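Local coordinates for ThiJ/PfpI family protein (Francisella tularensis subsp. novicida, PDB 4P5P), which is a virulence-associated member of the DJ-1/PfpI family with a flavodoxin-like fold, and may act as a glyoxalase III or a cysteine protease, at residues 19-24 with 53-58. Numbering follows the deposited sequence.
Sequences EKTGLW and PIDPNS
Leu23 and Ile54 are joined by a single beta bridge, in which Leu23 N donates to Pro53 O (2.8 Å, nearly straight at 170°) and Leu23 O accepts from Asp55 N (2.9 Å). Beyond the bridge, on the Thr21 side, a water donates to both Thr21 O and Ile54 O and so links the two carbonyl oxygens, which lie 4.1 Å apart. Gly22 CA lies 3.6 Å from Pro53 O in a bent CA-H...O contact. Two loops are tied together here, one leading from strand 2-8 into helix 26-35, the other from strand 40-46 into helix 64-71; both strands are parallel neighbours in the flavodoxin-like sheet. The Asp55 carboxylate bonds to both segments. With Thr21 OG1 turned anti to its own N (chi1 -173°), the hydroxyl donates to Asp55 OD2 at 2.7 Å, meeting it from above the carboxylate plane. Asp55 OD1 accepts from Asn57 N in an Asx turn, a second bond that limits rotation of the group. Farther along, Ser58 CB sits over one face of the Trp24 indole, 3.5 Å from the centroid of the five-membered ring, a CH-pi contact. Ser58 OG donates to Asp55 O in the carbonyl plane and accepts from Leu25 N, linking the turn to the backbone just beyond Trp24.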
loop_
_atom_site.group_PDB
_atom_site.type_symbol
_atom_site.label_atom_id
_atom_site.label_comp_id
_atom_site.label_asym_id
_atom_site.label_seq_id
_atom_site.Cartn_x
_atom_site.Cartn_y
_atom_site.Cartn_z
ATOM N N GLU A 19 11.595 2.518 18.378
ATOM C CA GLU A 19 10.155 2.321 18.220
ATOM C C GLU A 19 9.866 1.307 17.127
ATOM O O GLU A 19 10.456 1.355 16.050
ATOM C CB GLU A 19 9.445 3.648 17.897
ATOM C CG GLU A 19 7.919 3.526 17.845
ATOM C CD GLU A 19 7.194 4.806 17.409
ATOM O OE1 GLU A 19 7.840 5.876 17.304
ATOM O OE2 GLU A 19 5.958 4.737 17.177
ATOM N N LYS A 20 8.967 0.375 17.413
ATOM C CA LYS A 20 8.567 -0.613 16.427
ATOM C C LYS A 20 7.514 -0.070 15.464
ATOM O O LYS A 20 6.646 0.716 15.845
ATOM C CB LYS A 20 8.037 -1.863 17.129
ATOM C CG LYS A 20 9.084 -2.597 17.974
ATOM C CD LYS A 20 10.221 -3.150 17.116
ATOM C CE LYS A 20 11.098 -4.137 17.887
ATOM N NZ LYS A 20 11.264 -5.436 17.162
ATOM N N THR A 21 7.596 -0.479 14.206
ATOM C CA THR A 21 6.563 -0.124 13.252
ATOM C C THR A 21 6.389 -1.282 12.275
ATOM O O THR A 21 6.808 -2.418 12.548
ATOM C CB THR A 21 6.893 1.191 12.507
ATOM O OG1 THR A 21 5.775 1.576 11.694
ATOM C CG2 THR A 21 8.115 1.050 11.616
ATOM N N GLY A 22 5.744 -1.001 11.155
ATOM C CA GLY A 22 5.540 -2.000 10.133
ATOM C C GLY A 22 4.279 -1.701 9.366
ATOM O O GLY A 22 4.021 -0.554 9.031
ATOM N N LEU A 23 3.505 -2.744 9.107
ATOM C CA LEU A 23 2.221 -2.656 8.437
ATOM C C LEU A 23 1.139 -2.061 9.330
ATOM O O LEU A 23 1.061 -2.390 10.514
ATOM C CB LEU A 23 1.793 -4.052 7.986
ATOM C CG LEU A 23 0.345 -4.265 7.544
ATOM C CD1 LEU A 23 0.082 -3.629 6.191
ATOM C CD2 LEU A 23 0.053 -5.754 7.505
ATOM N N TRP A 24 0.297 -1.204 8.744
ATOM C CA TRP A 24 -0.934 -0.780 9.416
ATOM C C TRP A 24 -1.982 -1.845 9.113
ATOM O O TRP A 24 -2.497 -1.912 7.997
ATOM C CB TRP A 24 -1.405 0.600 8.951
ATOM C CG TRP A 24 -2.435 1.146 9.901
ATOM C CD1 TRP A 24 -3.780 0.925 9.873
ATOM C CD2 TRP A 24 -2.183 1.948 11.058
ATOM N NE1 TRP A 24 -4.385 1.553 10.941
ATOM C CE2 TRP A 24 -3.421 2.187 11.680
ATOM C CE3 TRP A 24 -1.027 2.483 11.629
ATOM C CZ2 TRP A 24 -3.531 2.950 12.840
ATOM C CZ3 TRP A 24 -1.141 3.234 12.777
ATOM C CH2 TRP A 24 -2.379 3.457 13.368
ATOM N N PRO A 53 5.913 -7.493 9.837
ATOM C CA PRO A 53 5.807 -6.712 11.070
ATOM C C PRO A 53 4.535 -5.871 11.103
ATOM O O PRO A 53 4.155 -5.279 10.083
ATOM C CB PRO A 53 7.054 -5.827 11.030
ATOM C CG PRO A 53 7.314 -5.618 9.592
ATOM C CD PRO A 53 6.897 -6.910 8.906
ATOM N N ILE A 54 3.884 -5.835 12.264
ATOM C CA ILE A 54 2.670 -5.043 12.444
ATOM C C ILE A 54 2.960 -3.854 13.360
ATOM O O ILE A 54 3.499 -4.011 14.453
ATOM C CB ILE A 54 1.535 -5.901 13.021
ATOM C CG1 ILE A 54 1.195 -7.018 12.037
ATOM C CG2 ILE A 54 0.292 -5.039 13.325
ATOM C CD1 ILE A 54 0.287 -8.062 12.613
ATOM N N ASP A 55 2.623 -2.652 12.912
ATOM C CA ASP A 55 2.811 -1.490 13.780
ATOM C C ASP A 55 1.874 -1.636 14.975
ATOM O O ASP A 55 0.681 -1.780 14.793
ATOM C CB ASP A 55 2.544 -0.191 13.029
ATOM C CG ASP A 55 2.936 1.035 13.844
ATOM O OD1 ASP A 55 2.592 1.096 15.043
ATOM O OD2 ASP A 55 3.598 1.931 13.283
ATOM N N PRO A 56 2.411 -1.630 16.204
ATOM C CA PRO A 56 1.515 -1.885 17.342
ATOM C C PRO A 56 0.383 -0.865 17.468
ATOM O O PRO A 56 -0.687 -1.178 17.988
ATOM C CB PRO A 56 2.453 -1.814 18.558
ATOM C CG PRO A 56 3.665 -1.089 18.084
ATOM C CD PRO A 56 3.810 -1.453 16.637
ATOM N N ASN A 57 0.607 0.349 16.994
ATOM C CA ASN A 57 -0.440 1.339 17.079
ATOM C C ASN A 57 -1.653 0.951 16.233
ATOM O O ASN A 57 -2.757 1.410 16.495
ATOM C CB ASN A 57 0.100 2.714 16.673
ATOM C CG ASN A 57 0.999 3.336 17.752
ATOM O OD1 ASN A 57 0.750 3.184 18.952
ATOM N ND2 ASN A 57 2.038 4.045 17.324
ATOM N N SER A 58 -1.464 0.090 15.232
ATOM C CA SER A 58 -2.568 -0.281 14.359
ATOM C C SER A 58 -3.450 -1.367 14.970
ATOM O O SER A 58 -4.543 -1.633 14.459
ATOM C CB SER A 58 -2.049 -0.747 12.987
ATOM O OG SER A 58 -1.541 -2.082 13.028
HETATM O O HOH W 1 6.441 -4.103 14.747
#